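Local coordinates for extracellular solute-binding protein family 1 (Kribbella flavida, PDB 5IXP) that probably captures a solute outside the cell, perhaps a sugar, and hands it to an ABC transporter for import, at residues K72-A84 and L275-A288. Numbering follows the deposited sequence.
Sequences KADKFVDLRDHGA and LTVPTQSTQPAEAA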
loop_
_atom_site.group_PDB
_atom_site.type_symbol
_atom_site.label_atom_id
_atom_site.label_comp_id
_atom_site.label_asym_id
_atom_site.label_seq_id
_atom_site.Cartn_x
_atom_site.Cartn_y
_atom_site.Cartn_z
ATOM N N LYS A 72 12.771 -1.621 16.507
ATOM C CA LYS A 72 13.201 -2.770 17.290
ATOM C C LYS A 72 14.160 -3.650 16.498
ATOM O O LYS A 72 14.178 -4.870 16.673
ATOM C CB LYS A 72 11.992 -3.585 17.748
ATOM C CG LYS A 72 11.045 -2.830 18.647
ATOM C CD LYS A 72 9.809 -3.659 18.950
ATOM C CE LYS A 72 9.010 -3.047 20.081
ATOM N NZ LYS A 72 9.812 -2.979 21.335
ATOM N N ALA A 73 14.964 -3.042 15.621
ATOM C CA ALA A 73 15.751 -3.826 14.678
ATOM C C ALA A 73 16.757 -4.736 15.365
ATOM O O ALA A 73 17.191 -5.719 14.752
ATOM C CB ALA A 73 16.469 -2.910 13.696
ATOM N N ASP A 74 17.135 -4.434 16.616
ATOM C CA ASP A 74 18.031 -5.311 17.361
ATOM C C ASP A 74 17.473 -6.724 17.473
ATOM O O ASP A 74 18.235 -7.681 17.634
ATOM C CB ASP A 74 18.282 -4.754 18.769
ATOM C CG ASP A 74 19.374 -3.703 18.809
ATOM O OD1 ASP A 74 19.765 -3.200 17.733
ATOM O OD2 ASP A 74 19.832 -3.371 19.930
ATOM N N LYS A 75 16.156 -6.875 17.403
ATOM C CA LYS A 75 15.512 -8.167 17.576
ATOM C C LYS A 75 15.312 -8.910 16.266
ATOM O O LYS A 75 14.694 -9.984 16.263
ATOM C CB LYS A 75 14.179 -7.979 18.286
ATOM C CG LYS A 75 14.367 -7.317 19.628
ATOM C CD LYS A 75 13.165 -7.473 20.509
ATOM C CE LYS A 75 13.385 -6.728 21.811
ATOM N NZ LYS A 75 12.228 -6.925 22.713
ATOM N N PHE A 76 15.833 -8.379 15.163
ATOM C CA PHE A 76 15.712 -9.020 13.862
ATOM C C PHE A 76 17.087 -9.228 13.253
ATOM O O PHE A 76 18.021 -8.458 13.497
ATOM C CB PHE A 76 14.833 -8.191 12.923
ATOM C CG PHE A 76 13.400 -8.159 13.343
ATOM C CD1 PHE A 76 12.955 -7.225 14.263
ATOM C CD2 PHE A 76 12.500 -9.088 12.845
ATOM C CE1 PHE A 76 11.631 -7.204 14.670
ATOM C CE2 PHE A 76 11.177 -9.070 13.245
ATOM C CZ PHE A 76 10.741 -8.122 14.159
ATOM N N VAL A 77 17.205 -10.304 12.476
ATOM C CA VAL A 77 18.427 -10.540 11.725
ATOM C C VAL A 77 18.617 -9.418 10.716
ATOM O O VAL A 77 17.697 -9.070 9.964
ATOM C CB VAL A 77 18.360 -11.912 11.040
ATOM C CG1 VAL A 77 19.499 -12.068 10.034
ATOM C CG2 VAL A 77 18.400 -13.018 12.087
ATOM N N ASP A 78 19.804 -8.814 10.725
ATOM C CA ASP A 78 20.225 -7.958 9.624
ATOM C C ASP A 78 20.540 -8.855 8.436
ATOM O O ASP A 78 21.521 -9.602 8.458
ATOM C CB ASP A 78 21.433 -7.128 10.052
ATOM C CG ASP A 78 21.934 -6.192 8.958
ATOM O OD1 ASP A 78 21.282 -6.089 7.901
ATOM O OD2 ASP A 78 22.988 -5.543 9.173
ATOM N N LEU A 79 19.683 -8.828 7.411
ATOM C CA LEU A 79 19.867 -9.736 6.288
ATOM C C LEU A 79 21.138 -9.431 5.502
ATOM O O LEU A 79 21.573 -10.268 4.704
ATOM C CB LEU A 79 18.622 -9.701 5.387
ATOM C CG LEU A 79 17.344 -10.143 6.144
ATOM C CD1 LEU A 79 16.064 -9.811 5.362
ATOM C CD2 LEU A 79 17.377 -11.625 6.494
ATOM N N ARG A 80 21.756 -8.271 5.725
ATOM C CA ARG A 80 23.084 -8.033 5.160
ATOM C C ARG A 80 24.102 -9.037 5.673
ATOM O O ARG A 80 25.091 -9.318 4.989
ATOM C CB ARG A 80 23.537 -6.613 5.468
ATOM C CG ARG A 80 22.864 -5.604 4.588
ATOM C CD ARG A 80 22.462 -4.394 5.372
ATOM N NE ARG A 80 23.490 -3.368 5.362
ATOM C CZ ARG A 80 24.119 -2.924 6.444
ATOM N NH1 ARG A 80 23.829 -3.414 7.643
ATOM N NH2 ARG A 80 25.031 -1.974 6.320
ATOM N N ASP A 81 23.882 -9.591 6.868
ATOM C CA ASP A 81 24.757 -10.655 7.349
ATOM C C ASP A 81 24.564 -11.955 6.591
ATOM O O ASP A 81 25.305 -12.908 6.847
ATOM C CB ASP A 81 24.539 -10.902 8.847
ATOM C CG ASP A 81 24.971 -9.723 9.706
ATOM O OD1 ASP A 81 25.912 -9.000 9.313
ATOM O OD2 ASP A 81 24.380 -9.529 10.787
ATOM N N HIS A 82 23.603 -12.017 5.664
ATOM C CA HIS A 82 23.326 -13.243 4.928
ATOM C C HIS A 82 23.154 -12.976 3.439
ATOM O O HIS A 82 22.455 -13.726 2.749
ATOM C CB HIS A 82 22.088 -13.942 5.491
ATOM C CG HIS A 82 22.198 -14.230 6.951
ATOM N ND1 HIS A 82 22.777 -15.380 7.438
ATOM C CD2 HIS A 82 21.850 -13.494 8.032
ATOM C CE1 HIS A 82 22.764 -15.350 8.759
ATOM N NE2 HIS A 82 22.208 -14.214 9.144
ATOM N N GLY A 83 23.765 -11.909 2.932
ATOM C CA GLY A 83 23.838 -11.679 1.502
ATOM C C GLY A 83 22.898 -10.629 0.949
ATOM O O GLY A 83 22.880 -10.439 -0.271
ATOM N N ALA A 84 22.134 -9.929 1.794
ATOM C CA ALA A 84 21.206 -8.914 1.300
ATOM C C ALA A 84 21.898 -7.853 0.451
ATOM O O ALA A 84 21.294 -7.324 -0.492
ATOM C CB ALA A 84 20.490 -8.235 2.463
ATOM N N LEU A 275 9.245 -10.428 4.212
ATOM C CA LEU A 275 9.618 -11.553 5.058
ATOM C C LEU A 275 10.776 -11.129 5.952
ATOM O O LEU A 275 11.763 -10.557 5.469
ATOM C CB LEU A 275 9.997 -12.775 4.217
ATOM C CG LEU A 275 8.929 -13.221 3.199
ATOM C CD1 LEU A 275 9.397 -14.500 2.504
ATOM C CD2 LEU A 275 7.583 -13.440 3.870
ATOM N N THR A 276 10.645 -11.385 7.254
ATOM C CA THR A 276 11.666 -11.026 8.232
ATOM C C THR A 276 12.103 -12.274 8.986
ATOM O O THR A 276 11.398 -13.285 9.010
ATOM C CB THR A 276 11.166 -9.980 9.243
ATOM O OG1 THR A 276 10.193 -10.577 10.128
ATOM C CG2 THR A 276 10.559 -8.772 8.523
ATOM N N VAL A 277 13.271 -12.191 9.617
ATOM C CA VAL A 277 13.816 -13.318 10.376
ATOM C C VAL A 277 14.157 -12.825 11.777
ATOM O O VAL A 277 15.174 -12.144 11.964
ATOM C CB VAL A 277 15.049 -13.926 9.687
ATOM C CG1 VAL A 277 15.667 -15.044 10.569
ATOM C CG2 VAL A 277 14.687 -14.453 8.273
ATOM N N PRO A 278 13.343 -13.140 12.782
ATOM C CA PRO A 278 13.656 -12.713 14.155
ATOM C C PRO A 278 14.951 -13.335 14.650
ATOM O O PRO A 278 15.335 -14.438 14.240
ATOM C CB PRO A 278 12.462 -13.227 14.972
ATOM C CG PRO A 278 11.391 -13.479 13.998
ATOM C CD PRO A 278 12.074 -13.874 12.702
ATOM N N THR A 279 15.625 -12.628 15.567
ATOM C CA THR A 279 16.797 -13.234 16.192
ATOM C C THR A 279 16.429 -14.437 17.051
ATOM O O THR A 279 17.316 -15.218 17.412
ATOM C CB THR A 279 17.572 -12.214 17.037
ATOM O OG1 THR A 279 16.706 -11.624 18.015
ATOM C CG2 THR A 279 18.187 -11.127 16.148
ATOM N N GLN A 280 15.143 -14.605 17.378
ATOM C CA GLN A 280 14.694 -15.806 18.072
ATOM C C GLN A 280 14.991 -17.067 17.276
ATOM O O GLN A 280 15.108 -18.149 17.856
ATOM C CB GLN A 280 13.192 -15.740 18.326
ATOM C CG GLN A 280 12.798 -15.136 19.619
ATOM C CD GLN A 280 11.307 -15.197 19.822
ATOM O OE1 GLN A 280 10.675 -16.245 19.612
ATOM N NE2 GLN A 280 10.724 -14.073 20.222
ATOM N N SER A 281 15.085 -16.959 15.955
ATOM C CA SER A 281 15.274 -18.151 15.142
ATOM C C SER A 281 16.601 -18.819 15.469
ATOM O O SER A 281 17.645 -18.159 15.541
ATOM C CB SER A 281 15.218 -17.809 13.656
ATOM O OG SER A 281 15.509 -18.970 12.882
ATOM N N THR A 282 16.557 -20.135 15.664
ATOM C CA THR A 282 17.778 -20.912 15.837
ATOM C C THR A 282 18.405 -21.317 14.511
ATOM O O THR A 282 19.468 -21.945 14.515
ATOM C CB THR A 282 17.502 -22.170 16.666
ATOM O OG1 THR A 282 16.596 -23.018 15.950
ATOM C CG2 THR A 282 16.903 -21.804 18.026
ATOM N N GLN A 283 17.777 -20.983 13.383
ATOM C CA GLN A 283 18.314 -21.289 12.054
ATOM C C GLN A 283 18.319 -20.039 11.180
ATOM O O GLN A 283 17.712 -20.022 10.106
ATOM C CB GLN A 283 17.493 -22.393 11.385
ATOM C CG GLN A 283 17.377 -23.688 12.155
ATOM C CD GLN A 283 18.469 -24.662 11.802
ATOM O OE1 GLN A 283 19.432 -24.316 11.112
ATOM N NE2 GLN A 283 18.332 -25.889 12.275
ATOM N N PRO A 284 18.999 -18.967 11.602
ATOM C CA PRO A 284 18.879 -17.713 10.842
ATOM C C PRO A 284 19.409 -17.814 9.422
ATOM O O PRO A 284 18.843 -17.190 8.518
ATOM C CB PRO A 284 19.676 -16.709 11.689
ATOM C CG PRO A 284 20.597 -17.553 12.526
ATOM C CD PRO A 284 19.841 -18.803 12.808
ATOM N N ALA A 285 20.457 -18.602 9.181
ATOM C CA ALA A 285 20.990 -18.678 7.823
ATOM C C ALA A 285 20.040 -19.432 6.898
ATOM O O ALA A 285 19.804 -19.006 5.759
ATOM C CB ALA A 285 22.375 -19.326 7.836
ATOM N N GLU A 286 19.478 -20.551 7.368
ATOM C CA GLU A 286 18.511 -21.285 6.553
ATOM C C GLU A 286 17.223 -20.492 6.382
ATOM O O GLU A 286 16.599 -20.541 5.313
ATOM C CB GLU A 286 18.208 -22.648 7.176
ATOM C CG GLU A 286 19.393 -23.595 7.211
ATOM C CD GLU A 286 19.729 -24.186 5.851
ATOM O OE1 GLU A 286 18.926 -24.088 4.899
ATOM O OE2 GLU A 286 20.813 -24.764 5.735
ATOM N N ALA A 287 16.800 -19.779 7.432
ATOM C CA ALA A 287 15.621 -18.917 7.332
ATOM C C ALA A 287 15.837 -17.813 6.306
ATOM O O ALA A 287 14.974 -17.562 5.460
ATOM C CB ALA A 287 15.282 -18.312 8.698
ATOM N N ALA A 288 16.991 -17.139 6.364
ATOM C CA ALA A 288 17.263 -16.074 5.400
ATOM C C ALA A 288 17.346 -16.625 3.982
ATOM O O ALA A 288 16.887 -15.978 3.030
ATOM C CB ALA A 288 18.555 -15.329 5.762
HETATM O O HOH W 1 13.664 -11.958 17.991
HETATM O O HOH W 2 15.065 -9.852 9.596
HETATM O O HOH W 3 19.684 -14.189 2.425
#
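Val77 and Val277 illustrate how a single beta bridge holds a loop against the chain that runs on from a sheet strand. The bridge pairs Phe76 with Pro278 through two bonds: Val77 N donates to Val277 O at 2.8 Å, almost in line with the carbonyl, and Thr279 N to Lys75 O at 2.9 Å, from above that carbonyl's plane. Waters extend the link, joining Lys75 O to Gln280 N and Val77 O to Val277 N.

Beside these bonds the valine side chains lie alongside each other: Val77 has CG1 anti to the backbone N (chi1 169°), which leaves CG2 anti to the carbonyl carbon, where it packs 3.7 Å from Val277 CG1 and also meets Pro284 CB.

Followed outward, His82 CB rests 3.8 Å from Ala288 CB, and CG stays near the same methyl. With CG anti to the carbonyl carbon (chi1 -56°), the ring extends along the first helical turn, where ND1 lies 3.8 Å from Ala285 CA, CE1 approaches Ala285 N, Pro284 O sits over one face and at the tip NE2 lies 4.4 Å from Pro284 CB. Cut back to alanine, this position would probably leave the Pro284-Ala285 turn without the imidazole that lies against it.

Phe76 CE2 comes 3.6 Å from Thr276 OG1, a hydroxyl hydrogen-bonded to Glu59 O, and the Phe76 side chain touches Met61 of strand 58-62 and Leu49 of helix 38-51. In this alpha/beta part of the solute-binding-protein fold, the contact ties the loop after helix 66-70 to the chain running from strand 269-276 into helix 284-294.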